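Long-range contacts in PATF (Prochloron didemni, PDB 4BG2), which probably takes part in the biosynthesis of patellamides, cyanobactin natural products, as a member of a prenyltransferase-like family: residues Pro35-Ala40 with Ile121-Gly126; Cys54-Asp59 with Thr258-Gly263; Arg114-Asn119 with Leu136-Lys141; Asp145-Ala150 with Val168-Thr173; Val279-Thr284 with Ser291-Phe296. All blocks are in the same frame, centred on the assembly; numbering follows the deposited sequence.

PatF illustrates how one closed sheet organises a whole chain: ten antiparallel strands, neighbours in the order of the sequence, form a barrel with helices packed outside it, as in the prenyltransferase barrel. Contacts 1 and 3 share strand 116-124 and touch where Ile121 meets Leu136, their centres about 20 Å apart. Contact 4 lies about 12 Å from contact 3, centre to centre, and follows it along the chain; Lys115 ties the two through Asp145 and Glu148. Contact 2 encloses both in sequence. Contacts 2 and 5, centres about 8 Å apart, lie near each other because strand 295-303 pairs with 48-57, Val56 N to Phe296 O, and that pairing closes the barrel.

Contact 1. Residues Pro35-Ala40 with Ile121-Gly126; sequences PLFEEA and IGVHLG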
# COMPACT_ATOMS: atom_id res chain seq x y z
N PRO A 35 -6.61 -7.58 15.99
CA PRO A 35 -6.25 -7.12 17.35
C PRO A 35 -4.76 -6.91 17.58
O PRO A 35 -4.37 -5.89 18.15
CB PRO A 35 -6.79 -8.24 18.26
CG PRO A 35 -7.92 -8.83 17.49
CD PRO A 35 -7.52 -8.75 16.03
N LEU A 36 -3.93 -7.86 17.15
CA LEU A 36 -2.46 -7.71 17.25
C LEU A 36 -1.97 -6.47 16.48
O LEU A 36 -1.08 -5.76 16.95
CB LEU A 36 -1.75 -8.94 16.67
CG LEU A 36 -1.55 -10.18 17.54
CD1 LEU A 36 -1.02 -11.32 16.68
CD2 LEU A 36 -0.57 -9.86 18.67
N PHE A 37 -2.53 -6.23 15.30
CA PHE A 37 -2.11 -5.10 14.51
C PHE A 37 -2.39 -3.77 15.22
O PHE A 37 -1.56 -2.84 15.21
CB PHE A 37 -2.81 -5.11 13.17
CG PHE A 37 -2.36 -4.02 12.28
CD1 PHE A 37 -1.05 -4.01 11.79
CD2 PHE A 37 -3.20 -2.99 11.95
CE1 PHE A 37 -0.63 -3.00 10.95
CE2 PHE A 37 -2.78 -1.97 11.12
CZ PHE A 37 -1.49 -1.98 10.63
N GLU A 38 -3.54 -3.69 15.88
CA GLU A 38 -3.92 -2.50 16.62
C GLU A 38 -2.90 -2.22 17.72
O GLU A 38 -2.47 -1.07 17.91
CB GLU A 38 -5.34 -2.67 17.20
CG GLU A 38 -6.44 -2.69 16.14
CD GLU A 38 -7.85 -2.89 16.71
OE1 GLU A 38 -8.00 -3.08 17.94
OE2 GLU A 38 -8.83 -2.85 15.94
N GLU A 39 -2.50 -3.26 18.44
CA GLU A 39 -1.47 -3.10 19.46
C GLU A 39 -0.16 -2.64 18.83
O GLU A 39 0.53 -1.78 19.37
CB GLU A 39 -1.27 -4.41 20.25
CG GLU A 39 -2.51 -4.83 21.01
CD GLU A 39 -2.40 -6.18 21.71
OE1 GLU A 39 -1.97 -7.19 21.08
OE2 GLU A 39 -2.76 -6.24 22.90
N ALA A 40 0.18 -3.19 17.67
CA ALA A 40 1.47 -2.84 17.05
C ALA A 40 1.55 -1.36 16.65
O ALA A 40 2.58 -0.70 16.88
CB ALA A 40 1.75 -3.73 15.87
N ILE A 121 3.95 -0.75 8.25
CA ILE A 121 3.47 -2.06 8.61
C ILE A 121 1.99 -2.11 8.27
O ILE A 121 1.27 -1.14 8.42
CB ILE A 121 3.69 -2.44 10.09
CG1 ILE A 121 3.16 -1.39 11.04
CG2 ILE A 121 5.18 -2.67 10.37
CD1 ILE A 121 2.99 -1.88 12.44
N GLY A 122 1.55 -3.28 7.88
CA GLY A 122 0.21 -3.45 7.48
C GLY A 122 -0.23 -4.87 7.50
O GLY A 122 0.60 -5.79 7.54
N VAL A 123 -1.55 -5.04 7.52
CA VAL A 123 -2.19 -6.32 7.44
C VAL A 123 -3.35 -6.23 6.45
O VAL A 123 -4.08 -5.22 6.42
CB VAL A 123 -2.76 -6.82 8.79
CG1 VAL A 123 -1.63 -7.17 9.73
CG2 VAL A 123 -3.70 -5.81 9.44
N HIS A 124 -3.54 -7.29 5.69
CA HIS A 124 -4.71 -7.48 4.86
C HIS A 124 -5.41 -8.77 5.27
O HIS A 124 -4.90 -9.88 5.03
CB HIS A 124 -4.34 -7.55 3.37
CG HIS A 124 -3.64 -6.32 2.85
ND1 HIS A 124 -2.98 -6.30 1.65
CD2 HIS A 124 -3.51 -5.08 3.37
CE1 HIS A 124 -2.49 -5.09 1.43
NE2 HIS A 124 -2.76 -4.34 2.48
N LEU A 125 -6.58 -8.62 5.87
CA LEU A 125 -7.46 -9.73 6.21
C LEU A 125 -8.07 -10.29 4.92
O LEU A 125 -8.58 -9.54 4.13
CB LEU A 125 -8.61 -9.24 7.11
CG LEU A 125 -9.19 -10.07 8.25
CD1 LEU A 125 -8.13 -10.93 8.90
CD2 LEU A 125 -9.87 -9.16 9.28
N GLY A 126 -8.01 -11.61 4.73
CA GLY A 126 -8.71 -12.28 3.64
C GLY A 126 -9.98 -12.92 4.14
O GLY A 126 -10.33 -12.78 5.32
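Val123 rests a methyl on the ring of Phe37, its CG2 3.9 Å from the ring centroid and 22° off the ring normal, a CH-pi contact made over the face but displaced toward the CG end of the ring. The other branch, CG1, reaches Phe37 CD1 at 3.8 Å, and the two side chains overlap while pointing opposite ways. At the far edge of the same ring, and in its plane, the carbonyl oxygen Ile121 O lies 3.6 Å from Phe37 CZ. Gly122 CA approaches Phe37 CE1 obliquely at 3.6 Å. Ile121 CD1 then touches both Phe37 CE1 and Ala40 CB, 4.1 Å from each. This is a helix laid on the outside of the barrel: the axes of 35-40 and 121-124 run nearly antiparallel, 9.3 Å apart. Phe37 crosses that gap because its CG stands anti to the backbone N (chi1 -176°). With an alanine here, Val123 CG2 would probably lose the surface it rests on and a gap would open between helix and strand. Tyr66 and Val68 of the neighbouring strand 60-70 also touch the Phe37 side chain, and His82 and Ala83 of helix 79-91 pack on Ile121. Farther out, Glu38 fastens the helix to helix 3-25 through a salt bridge with Arg20 and a hydrogen bond with Gln23.

Contact 2. Residues Cys54-Asp59 with Thr258-Gly263; sequences CQVEGD and TFNSLG
Leu262 and Asn260, at the start of helix 261-272, pack against the hairpin that joins the first two barrel strands, where Gly58 and Asp59 make a tight turn close to type II′. The path of Leu262 shows how a helix start is fitted to such a turn. Its CB lies 4.1 Å from Val56 CG1, at the end of strand 54-57. Beyond CB, CG stands anti to the carbonyl carbon and the chain runs on extended to CD1 (chi2 179°). That methyl ends over the turn, 3.5 Å from Asp59 C and 3.7 Å from Gly58 O. Beside it Asn260 is the N-cap: OD1 accepts from Gly263 N at 3.0 Å, nearly in line with the side-chain C=O bond, while ND2 is hydrogen-bonded to Glu294 and sits 3.6 Å from Val56 CG1. A water completes the join, donating to Gly58 O and to Asp59 OD1 and accepting from Leu262 N at 3.0 Å.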
# COMPACT_ATOMS: atom_id res chain seq x y z
N CYS A 54 -10.44 -0.99 0.87
CA CYS A 54 -11.39 -2.06 0.61
C CYS A 54 -11.09 -2.65 -0.73
O CYS A 54 -11.02 -1.94 -1.74
CB CYS A 54 -12.81 -1.54 0.63
SG CYS A 54 -13.31 -0.88 2.23
N GLN A 55 -10.87 -3.95 -0.76
CA GLN A 55 -10.73 -4.67 -2.03
C GLN A 55 -12.12 -5.12 -2.43
O GLN A 55 -12.78 -5.84 -1.68
CB GLN A 55 -9.81 -5.86 -1.90
CG GLN A 55 -9.61 -6.66 -3.18
CD GLN A 55 -8.44 -7.60 -3.06
OE1 GLN A 55 -8.52 -8.62 -2.37
NE2 GLN A 55 -7.33 -7.25 -3.69
N VAL A 56 -12.54 -4.70 -3.61
CA VAL A 56 -13.85 -5.04 -4.13
C VAL A 56 -13.74 -6.05 -5.26
O VAL A 56 -12.91 -5.90 -6.17
CB VAL A 56 -14.58 -3.79 -4.62
CG1 VAL A 56 -15.91 -4.17 -5.25
CG2 VAL A 56 -14.78 -2.81 -3.45
N GLU A 57 -14.63 -7.05 -5.24
CA GLU A 57 -14.66 -8.07 -6.27
C GLU A 57 -16.12 -8.40 -6.58
O GLU A 57 -16.74 -9.22 -5.92
CB GLU A 57 -13.88 -9.30 -5.80
CG GLU A 57 -12.99 -9.91 -6.87
CD GLU A 57 -12.12 -11.04 -6.35
OE1 GLU A 57 -12.61 -12.19 -6.36
OE2 GLU A 57 -10.95 -10.77 -5.95
N GLY A 58 -16.67 -7.68 -7.55
CA GLY A 58 -18.08 -7.75 -7.84
C GLY A 58 -18.89 -7.24 -6.66
O GLY A 58 -18.84 -6.05 -6.33
N ASP A 59 -19.62 -8.14 -6.01
CA ASP A 59 -20.39 -7.78 -4.82
C ASP A 59 -19.74 -8.25 -3.52
O ASP A 59 -20.35 -8.19 -2.47
CB ASP A 59 -21.83 -8.27 -4.93
CG ASP A 59 -22.65 -7.45 -5.94
OD1 ASP A 59 -22.58 -6.20 -5.91
OD2 ASP A 59 -23.35 -8.05 -6.76
N THR A 258 -16.05 5.23 -12.80
CA THR A 258 -17.43 4.83 -12.51
C THR A 258 -17.38 3.51 -11.76
O THR A 258 -16.71 2.57 -12.20
CB THR A 258 -18.23 4.65 -13.81
OG1 THR A 258 -18.14 5.84 -14.58
CG2 THR A 258 -19.69 4.33 -13.53
N PHE A 259 -18.06 3.44 -10.62
CA PHE A 259 -17.95 2.30 -9.73
C PHE A 259 -19.19 1.43 -9.79
O PHE A 259 -20.29 1.92 -10.10
CB PHE A 259 -17.78 2.76 -8.28
CG PHE A 259 -16.60 3.68 -8.05
CD1 PHE A 259 -15.31 3.18 -8.04
CD2 PHE A 259 -16.79 5.04 -7.80
CE1 PHE A 259 -14.22 4.02 -7.80
CE2 PHE A 259 -15.71 5.88 -7.56
CZ PHE A 259 -14.42 5.36 -7.56
N ASN A 260 -19.02 0.15 -9.46
CA ASN A 260 -20.15 -0.68 -9.10
C ASN A 260 -20.74 -0.15 -7.78
O ASN A 260 -20.26 0.84 -7.25
CB ASN A 260 -19.76 -2.16 -9.05
CG ASN A 260 -18.81 -2.49 -7.90
OD1 ASN A 260 -18.46 -1.62 -7.10
ND2 ASN A 260 -18.45 -3.76 -7.79
N SER A 261 -21.78 -0.79 -7.28
CA SER A 261 -22.48 -0.28 -6.11
C SER A 261 -21.59 -0.18 -4.86
O SER A 261 -21.63 0.81 -4.11
CB SER A 261 -23.67 -1.17 -5.82
OG SER A 261 -24.20 -0.89 -4.55
N LEU A 262 -20.79 -1.21 -4.63
CA LEU A 262 -19.85 -1.20 -3.51
C LEU A 262 -18.85 -0.05 -3.56
O LEU A 262 -18.48 0.50 -2.52
CB LEU A 262 -19.13 -2.54 -3.40
CG LEU A 262 -19.91 -3.68 -2.76
CD1 LEU A 262 -19.06 -4.95 -2.76
CD2 LEU A 262 -20.34 -3.32 -1.34
N GLY A 263 -18.40 0.32 -4.76
CA GLY A 263 -17.47 1.45 -4.92
C GLY A 263 -18.14 2.77 -4.57
O GLY A 263 -17.52 3.66 -3.99
O HOH W 1 -20.77 -3.97 -5.90

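Contact 3. Residues Arg114-Asn119 with Leu136-Lys141; sequences RKIINN and LYIHIK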
# COMPACT_ATOMS: atom_id res chain seq x y z
N ARG A 114 20.98 5.08 3.07
CA ARG A 114 20.49 6.43 3.39
C ARG A 114 19.49 6.91 2.34
O ARG A 114 19.15 8.09 2.30
CB ARG A 114 21.66 7.42 3.44
CG ARG A 114 22.77 7.04 4.41
CD ARG A 114 23.92 8.05 4.38
NE ARG A 114 25.15 7.54 4.99
CZ ARG A 114 26.16 8.31 5.42
NH1 ARG A 114 26.12 9.63 5.31
NH2 ARG A 114 27.23 7.73 5.96
N LYS A 115 18.98 6.00 1.52
CA LYS A 115 18.03 6.34 0.45
C LYS A 115 16.62 5.84 0.68
O LYS A 115 15.77 5.92 -0.22
CB LYS A 115 18.58 5.79 -0.85
CG LYS A 115 19.95 6.37 -1.17
CD LYS A 115 20.63 5.60 -2.28
CE LYS A 115 21.93 6.25 -2.67
NZ LYS A 115 22.32 5.71 -4.00
N ILE A 116 16.35 5.38 1.90
CA ILE A 116 15.06 4.84 2.29
C ILE A 116 14.46 5.75 3.37
O ILE A 116 15.13 6.10 4.35
CB ILE A 116 15.21 3.38 2.82
CG1 ILE A 116 15.73 2.48 1.70
CG2 ILE A 116 13.87 2.84 3.29
CD1 ILE A 116 16.10 1.08 2.12
N ILE A 117 13.20 6.13 3.17
CA ILE A 117 12.47 6.96 4.12
C ILE A 117 12.02 6.12 5.30
O ILE A 117 12.29 6.45 6.45
CB ILE A 117 11.22 7.63 3.48
CG1 ILE A 117 11.63 8.58 2.35
CG2 ILE A 117 10.45 8.40 4.53
CD1 ILE A 117 10.47 9.08 1.52
N ASN A 118 11.34 5.03 5.00
CA ASN A 118 10.79 4.17 6.04
C ASN A 118 10.27 2.90 5.42
O ASN A 118 10.29 2.74 4.19
CB ASN A 118 9.66 4.86 6.81
CG ASN A 118 8.41 5.14 5.96
OD1 ASN A 118 8.02 4.36 5.10
ND2 ASN A 118 7.75 6.23 6.26
N ASN A 119 9.81 2.02 6.27
CA ASN A 119 8.88 0.97 5.87
C ASN A 119 7.56 1.17 6.63
O ASN A 119 7.54 1.81 7.66
CB ASN A 119 9.45 -0.40 6.11
CG ASN A 119 9.66 -0.70 7.59
OD1 ASN A 119 10.71 -0.38 8.16
ND2 ASN A 119 8.67 -1.31 8.21
N LEU A 136 4.03 -5.08 3.79
CA LEU A 136 5.10 -4.18 4.18
C LEU A 136 5.58 -3.43 2.95
O LEU A 136 5.99 -4.03 1.97
CB LEU A 136 6.26 -4.97 4.77
CG LEU A 136 5.92 -5.91 5.94
CD1 LEU A 136 7.04 -6.89 6.22
CD2 LEU A 136 5.61 -5.15 7.21
N TYR A 137 5.56 -2.10 3.03
CA TYR A 137 6.04 -1.29 1.93
C TYR A 137 7.31 -0.58 2.36
O TYR A 137 7.37 -0.05 3.46
CB TYR A 137 4.98 -0.26 1.53
CG TYR A 137 3.80 -0.84 0.80
CD1 TYR A 137 3.93 -1.29 -0.51
CD2 TYR A 137 2.54 -0.92 1.41
CE1 TYR A 137 2.85 -1.80 -1.20
CE2 TYR A 137 1.45 -1.45 0.71
CZ TYR A 137 1.63 -1.88 -0.60
OH TYR A 137 0.58 -2.40 -1.31
N ILE A 138 8.29 -0.54 1.47
CA ILE A 138 9.46 0.28 1.64
C ILE A 138 9.26 1.54 0.79
O ILE A 138 9.07 1.45 -0.42
CB ILE A 138 10.73 -0.44 1.13
CG1 ILE A 138 10.85 -1.84 1.71
CG2 ILE A 138 11.99 0.39 1.39
CD1 ILE A 138 11.10 -1.90 3.18
N HIS A 139 9.34 2.71 1.42
CA HIS A 139 9.25 3.98 0.71
C HIS A 139 10.64 4.57 0.50
O HIS A 139 11.35 4.84 1.45
CB HIS A 139 8.38 4.95 1.46
CG HIS A 139 6.95 4.55 1.46
ND1 HIS A 139 6.15 4.65 0.34
CD2 HIS A 139 6.16 4.05 2.44
CE1 HIS A 139 4.93 4.23 0.63
NE2 HIS A 139 4.92 3.84 1.89
N ILE A 140 10.98 4.77 -0.77
CA ILE A 140 12.31 5.18 -1.19
C ILE A 140 12.31 6.68 -1.37
O ILE A 140 11.29 7.25 -1.74
CB ILE A 140 12.66 4.47 -2.51
CG1 ILE A 140 12.63 2.95 -2.32
CG2 ILE A 140 14.02 4.90 -3.03
CD1 ILE A 140 12.51 2.18 -3.61
N LYS A 141 13.45 7.33 -1.10
CA LYS A 141 13.56 8.78 -1.27
C LYS A 141 13.48 9.09 -2.75
O LYS A 141 14.22 8.50 -3.53
CB LYS A 141 14.87 9.30 -0.67
CG LYS A 141 14.92 9.21 0.84
CD LYS A 141 16.14 9.91 1.41
CE LYS A 141 16.19 9.76 2.92
NZ LYS A 141 17.53 10.16 3.46
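The hairpin of strands 116-124 and 133-140 carries a classic beta bulge here, Ile117 and Asn118 both facing His139. Ile117 N donates to His139 O at 2.8 Å, and His139 N returns a bond to Asn118 O. Around the bulge, Ile116 with Ile140 and Asn119 with Ile138 are non-hydrogen-bonded pairs. On their face of the sheet Ile116 CG2 meets Ile138 CG2 at 3.6 Å, the two side chains crossing obliquely, and Phe103 and Phe106 of helix 101-110 cover Ile138. Past the strand end, Lys141 N bonds straight to Lys115 O (177° at the hydrogen). The Lys141 side chain reaches across, extended beyond CG: CG lies 3.7 Å from Ile117 CG1, and NZ donates to Arg114 O at 2.9 Å from 32° outside the carbonyl plane. A leucine in its place would probably leave Arg114 O without this donor and the entry to the strand less firmly tied. Asn118 and His139 lie side by side, amide and ring planes 82° apart, with Asn118 OD1 at the ring edge, 3.3 Å from His139 CD2. That buried oxygen has no hydrogen-bonding partner in the model; the C-H of CD2 may offset this in part.

Contact 4. Residues Asp145-Ala150 with Val168-Thr173; sequences DTEELA and VLLRDT
Glu147, in the first turn of helix 147-157, and Leu170, near the end of helix 163-172, bring their backbones within 5.3 Å, CA to CA. Ala150 fits here, its CB 3.6 Å from Leu169 O. The polar side is built round Arg171, whose CB points away from 145-150; bends at chi2 and chi3 (-58° and -47°) fold the guanidinium back. Its NH1 then serves two carboxylates. Glu147 OE2 accepts through its anti lone pair at a short 2.5 Å and lies in the guanidinium plane, although its own carboxylate is turned almost perpendicular to that plane. Asp145 OD1 comes obliquely to NH1 at 3.0 Å. Two carboxylates on NH1 probably restrict how the group can turn, and Arg151 shares the charge of Glu147 through OE1. Two waters fill in between: one lies between Thr146 N and Arg171 O, another 2.7 Å from Thr146 OG1 and within bonding distance of Leu170 O. Lys204 also bonds Thr146 OG1. Thr173 OG1 donates to Leu169 O at 2.6 Å, on a lone pair in the carbonyl plane, tying strand start to helix end. A three-residue salt-bridge network thus clasps two successive helices, which bridge barrel strands 133-140 and 173-181.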
# COMPACT_ATOMS: atom_id res chain seq x y z
N ASP A 145 19.35 8.41 -6.49
CA ASP A 145 19.54 7.36 -7.48
C ASP A 145 19.46 6.05 -6.71
O ASP A 145 20.33 5.76 -5.89
CB ASP A 145 20.88 7.50 -8.21
CG ASP A 145 21.21 6.28 -9.08
OD1 ASP A 145 20.29 5.56 -9.51
OD2 ASP A 145 22.42 6.06 -9.35
N THR A 146 18.40 5.27 -6.98
CA THR A 146 18.07 4.14 -6.14
C THR A 146 18.04 2.83 -6.92
O THR A 146 17.37 1.87 -6.52
CB THR A 146 16.75 4.38 -5.40
OG1 THR A 146 15.72 4.71 -6.34
CG2 THR A 146 16.93 5.55 -4.43
N GLU A 147 18.81 2.78 -8.00
CA GLU A 147 19.01 1.56 -8.78
C GLU A 147 19.42 0.34 -7.96
O GLU A 147 18.90 -0.75 -8.22
CB GLU A 147 20.02 1.76 -9.91
CG GLU A 147 19.37 2.22 -11.19
CD GLU A 147 20.22 1.99 -12.42
OE1 GLU A 147 20.69 0.86 -12.60
OE2 GLU A 147 20.40 2.93 -13.21
N GLU A 148 20.32 0.49 -6.98
CA GLU A 148 20.75 -0.67 -6.18
C GLU A 148 19.62 -1.29 -5.34
O GLU A 148 19.54 -2.51 -5.18
CB GLU A 148 22.00 -0.36 -5.34
CG GLU A 148 21.80 0.40 -4.03
CD GLU A 148 21.76 1.91 -4.20
OE1 GLU A 148 21.01 2.40 -5.08
OE2 GLU A 148 22.48 2.61 -3.43
N LEU A 149 18.72 -0.45 -4.82
CA LEU A 149 17.55 -0.95 -4.08
C LEU A 149 16.65 -1.71 -5.03
O LEU A 149 16.18 -2.81 -4.70
CB LEU A 149 16.76 0.21 -3.46
CG LEU A 149 17.50 1.14 -2.50
CD1 LEU A 149 16.55 2.14 -1.86
CD2 LEU A 149 18.20 0.32 -1.44
N ALA A 150 16.37 -1.12 -6.18
CA ALA A 150 15.46 -1.69 -7.17
C ALA A 150 16.02 -2.98 -7.73
O ALA A 150 15.24 -3.90 -8.00
CB ALA A 150 15.21 -0.69 -8.30
N VAL A 168 12.33 1.00 -16.63
CA VAL A 168 11.31 1.67 -15.82
C VAL A 168 11.43 1.22 -14.36
O VAL A 168 11.40 2.04 -13.44
CB VAL A 168 9.88 1.40 -16.34
CG1 VAL A 168 8.86 1.97 -15.38
CG2 VAL A 168 9.68 1.99 -17.75
N LEU A 169 11.54 -0.09 -14.15
CA LEU A 169 11.63 -0.63 -12.79
C LEU A 169 12.94 -0.23 -12.11
O LEU A 169 12.95 0.13 -10.94
CB LEU A 169 11.49 -2.16 -12.81
CG LEU A 169 10.18 -2.67 -13.39
CD1 LEU A 169 10.12 -4.18 -13.40
CD2 LEU A 169 8.99 -2.09 -12.64
N LEU A 170 14.05 -0.29 -12.84
CA LEU A 170 15.35 0.03 -12.24
C LEU A 170 15.47 1.52 -11.90
O LEU A 170 16.13 1.87 -10.91
CB LEU A 170 16.49 -0.38 -13.18
CG LEU A 170 16.88 -1.86 -13.26
CD1 LEU A 170 18.00 -2.05 -14.28
CD2 LEU A 170 17.31 -2.39 -11.90
N ARG A 171 14.84 2.40 -12.69
CA ARG A 171 15.02 3.84 -12.55
C ARG A 171 13.90 4.55 -11.77
O ARG A 171 14.20 5.48 -11.02
CB ARG A 171 15.14 4.51 -13.92
CG ARG A 171 16.34 4.08 -14.77
CD ARG A 171 17.68 4.33 -14.11
NE ARG A 171 17.79 5.67 -13.52
CZ ARG A 171 18.81 6.09 -12.76
NH1 ARG A 171 19.83 5.29 -12.48
NH2 ARG A 171 18.80 7.32 -12.26
N ASP A 172 12.64 4.14 -11.91
CA ASP A 172 11.51 4.89 -11.32
C ASP A 172 10.82 4.23 -10.11
O ASP A 172 9.85 4.78 -9.58
CB ASP A 172 10.48 5.21 -12.40
CG ASP A 172 11.00 6.24 -13.43
OD1 ASP A 172 12.07 6.87 -13.20
OD2 ASP A 172 10.32 6.43 -14.45
N THR A 173 11.32 3.07 -9.67
CA THR A 173 10.74 2.38 -8.50
C THR A 173 10.89 3.29 -7.30
O THR A 173 11.98 3.68 -6.92
CB THR A 173 11.39 1.00 -8.27
OG1 THR A 173 10.96 0.12 -9.30
CG2 THR A 173 10.97 0.38 -6.93
O HOH W 2 16.88 5.54 -9.53
O HOH W 3 14.94 3.29 -8.46

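Contact 5. Residues Val279-Thr284 with Ser291-Phe296; sequences VAIAVT and SRLENF
Phe296 meets Ala282 through its CB, 3.4 Å from Ala282 O, while the ring turns toward Val56 and Asn260. The ring is swung there because CG sits between the backbone N and the carbonyl carbon (chi1 62°); within its own segment, Leu293 CB stands above the ring plane but just outside the rim, 3.7 Å from Phe296 CD1, and Val56 comes from the opposite side of that plane. The second flat group, the Asn295 amide, also turns to others: its ND2 bonds Glu287. Across the two segments the contact is mainly aliphatic. Leu293 divides its two methyls, CD1 lying 4.1 Å from Ile281 CG2 and CD2 4.0 Å from Val283 CG2, and its side chain crosses that of Val283 at about a right angle. Val283 CB also faces Phe296 CB at 4.2 Å. These residues belong to the last two strands of the barrel, 276-284 and 295-303, antiparallel neighbours joined by the short helix 285-288; Thr284 at the N-cap of that helix bonds Glu287 N through OG1. Ala282 pairs by backbone with Cys297, just beyond Phe296. Where the strands splay toward the connection, a water takes over the pairing: it accepts from Thr284 N at 3.1 Å and donates to Asn295 O at 2.7 Å.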
# COMPACT_ATOMS: atom_id res chain seq x y z
N VAL A 279 -6.75 9.85 -1.54
CA VAL A 279 -7.39 8.58 -1.88
C VAL A 279 -6.65 8.02 -3.07
O VAL A 279 -5.91 8.73 -3.74
CB VAL A 279 -8.88 8.72 -2.19
CG1 VAL A 279 -9.58 9.30 -0.99
CG2 VAL A 279 -9.14 9.63 -3.41
N ALA A 280 -6.82 6.72 -3.31
CA ALA A 280 -6.26 6.11 -4.48
C ALA A 280 -7.13 4.97 -4.93
O ALA A 280 -7.67 4.23 -4.12
CB ALA A 280 -4.84 5.62 -4.21
N ILE A 281 -7.25 4.84 -6.23
CA ILE A 281 -7.87 3.69 -6.82
C ILE A 281 -6.79 2.82 -7.43
O ILE A 281 -5.96 3.29 -8.19
CB ILE A 281 -8.88 4.10 -7.90
CG1 ILE A 281 -9.93 5.02 -7.31
CG2 ILE A 281 -9.54 2.85 -8.51
CD1 ILE A 281 -10.75 4.42 -6.18
N ALA A 282 -6.84 1.53 -7.10
CA ALA A 282 -5.91 0.55 -7.66
C ALA A 282 -6.71 -0.40 -8.51
O ALA A 282 -7.68 -1.02 -8.03
CB ALA A 282 -5.18 -0.20 -6.54
N VAL A 283 -6.30 -0.52 -9.77
CA VAL A 283 -7.07 -1.22 -10.79
C VAL A 283 -6.14 -1.67 -11.92
O VAL A 283 -5.15 -1.02 -12.19
CB VAL A 283 -8.25 -0.32 -11.25
CG1 VAL A 283 -7.77 0.95 -11.92
CG2 VAL A 283 -9.20 -1.08 -12.17
N THR A 284 -6.43 -2.78 -12.56
CA THR A 284 -5.66 -3.19 -13.74
C THR A 284 -6.13 -2.44 -15.00
O THR A 284 -7.26 -1.95 -15.07
CB THR A 284 -5.80 -4.69 -14.04
OG1 THR A 284 -7.15 -4.97 -14.33
CG2 THR A 284 -5.32 -5.54 -12.84
N SER A 291 -17.15 -0.65 -18.51
CA SER A 291 -18.04 0.50 -18.28
C SER A 291 -18.11 0.88 -16.79
O SER A 291 -18.34 2.04 -16.42
CB SER A 291 -19.45 0.21 -18.83
OG SER A 291 -20.12 -0.79 -18.06
N ARG A 292 -17.91 -0.11 -15.93
CA ARG A 292 -18.03 0.08 -14.51
C ARG A 292 -16.95 -0.74 -13.82
O ARG A 292 -16.67 -1.88 -14.24
CB ARG A 292 -19.43 -0.39 -14.13
CG ARG A 292 -19.94 0.03 -12.78
CD ARG A 292 -21.38 -0.43 -12.63
NE ARG A 292 -22.27 0.43 -13.41
CZ ARG A 292 -22.68 1.65 -13.05
NH1 ARG A 292 -22.29 2.19 -11.89
NH2 ARG A 292 -23.47 2.35 -13.86
N LEU A 293 -16.33 -0.17 -12.78
CA LEU A 293 -15.31 -0.89 -12.03
C LEU A 293 -15.98 -1.89 -11.11
O LEU A 293 -16.78 -1.52 -10.26
CB LEU A 293 -14.45 0.08 -11.21
CG LEU A 293 -13.55 1.03 -11.99
CD1 LEU A 293 -12.59 1.72 -11.02
CD2 LEU A 293 -12.79 0.32 -13.10
N GLU A 294 -15.64 -3.17 -11.31
CA GLU A 294 -16.15 -4.27 -10.49
C GLU A 294 -15.04 -4.87 -9.61
O GLU A 294 -15.31 -5.40 -8.53
CB GLU A 294 -16.73 -5.36 -11.41
CG GLU A 294 -18.03 -4.94 -12.12
CD GLU A 294 -19.31 -5.15 -11.29
OE1 GLU A 294 -19.29 -5.60 -10.11
OE2 GLU A 294 -20.39 -4.84 -11.84
N ASN A 295 -13.80 -4.81 -10.11
CA ASN A 295 -12.66 -5.40 -9.47
C ASN A 295 -11.57 -4.36 -9.29
O ASN A 295 -10.95 -3.94 -10.27
CB ASN A 295 -12.16 -6.58 -10.29
CG ASN A 295 -13.21 -7.66 -10.45
OD1 ASN A 295 -13.56 -8.33 -9.48
ND2 ASN A 295 -13.72 -7.83 -11.67
N PHE A 296 -11.37 -3.94 -8.05
CA PHE A 296 -10.48 -2.82 -7.76
C PHE A 296 -10.26 -2.71 -6.27
O PHE A 296 -10.96 -3.34 -5.48
CB PHE A 296 -11.05 -1.47 -8.27
CG PHE A 296 -12.36 -1.09 -7.64
CD1 PHE A 296 -13.55 -1.64 -8.11
CD2 PHE A 296 -12.40 -0.21 -6.58
CE1 PHE A 296 -14.75 -1.31 -7.52
CE2 PHE A 296 -13.60 0.11 -5.97
CZ PHE A 296 -14.78 -0.42 -6.46
O HOH W 4 -8.45 -4.45 -10.99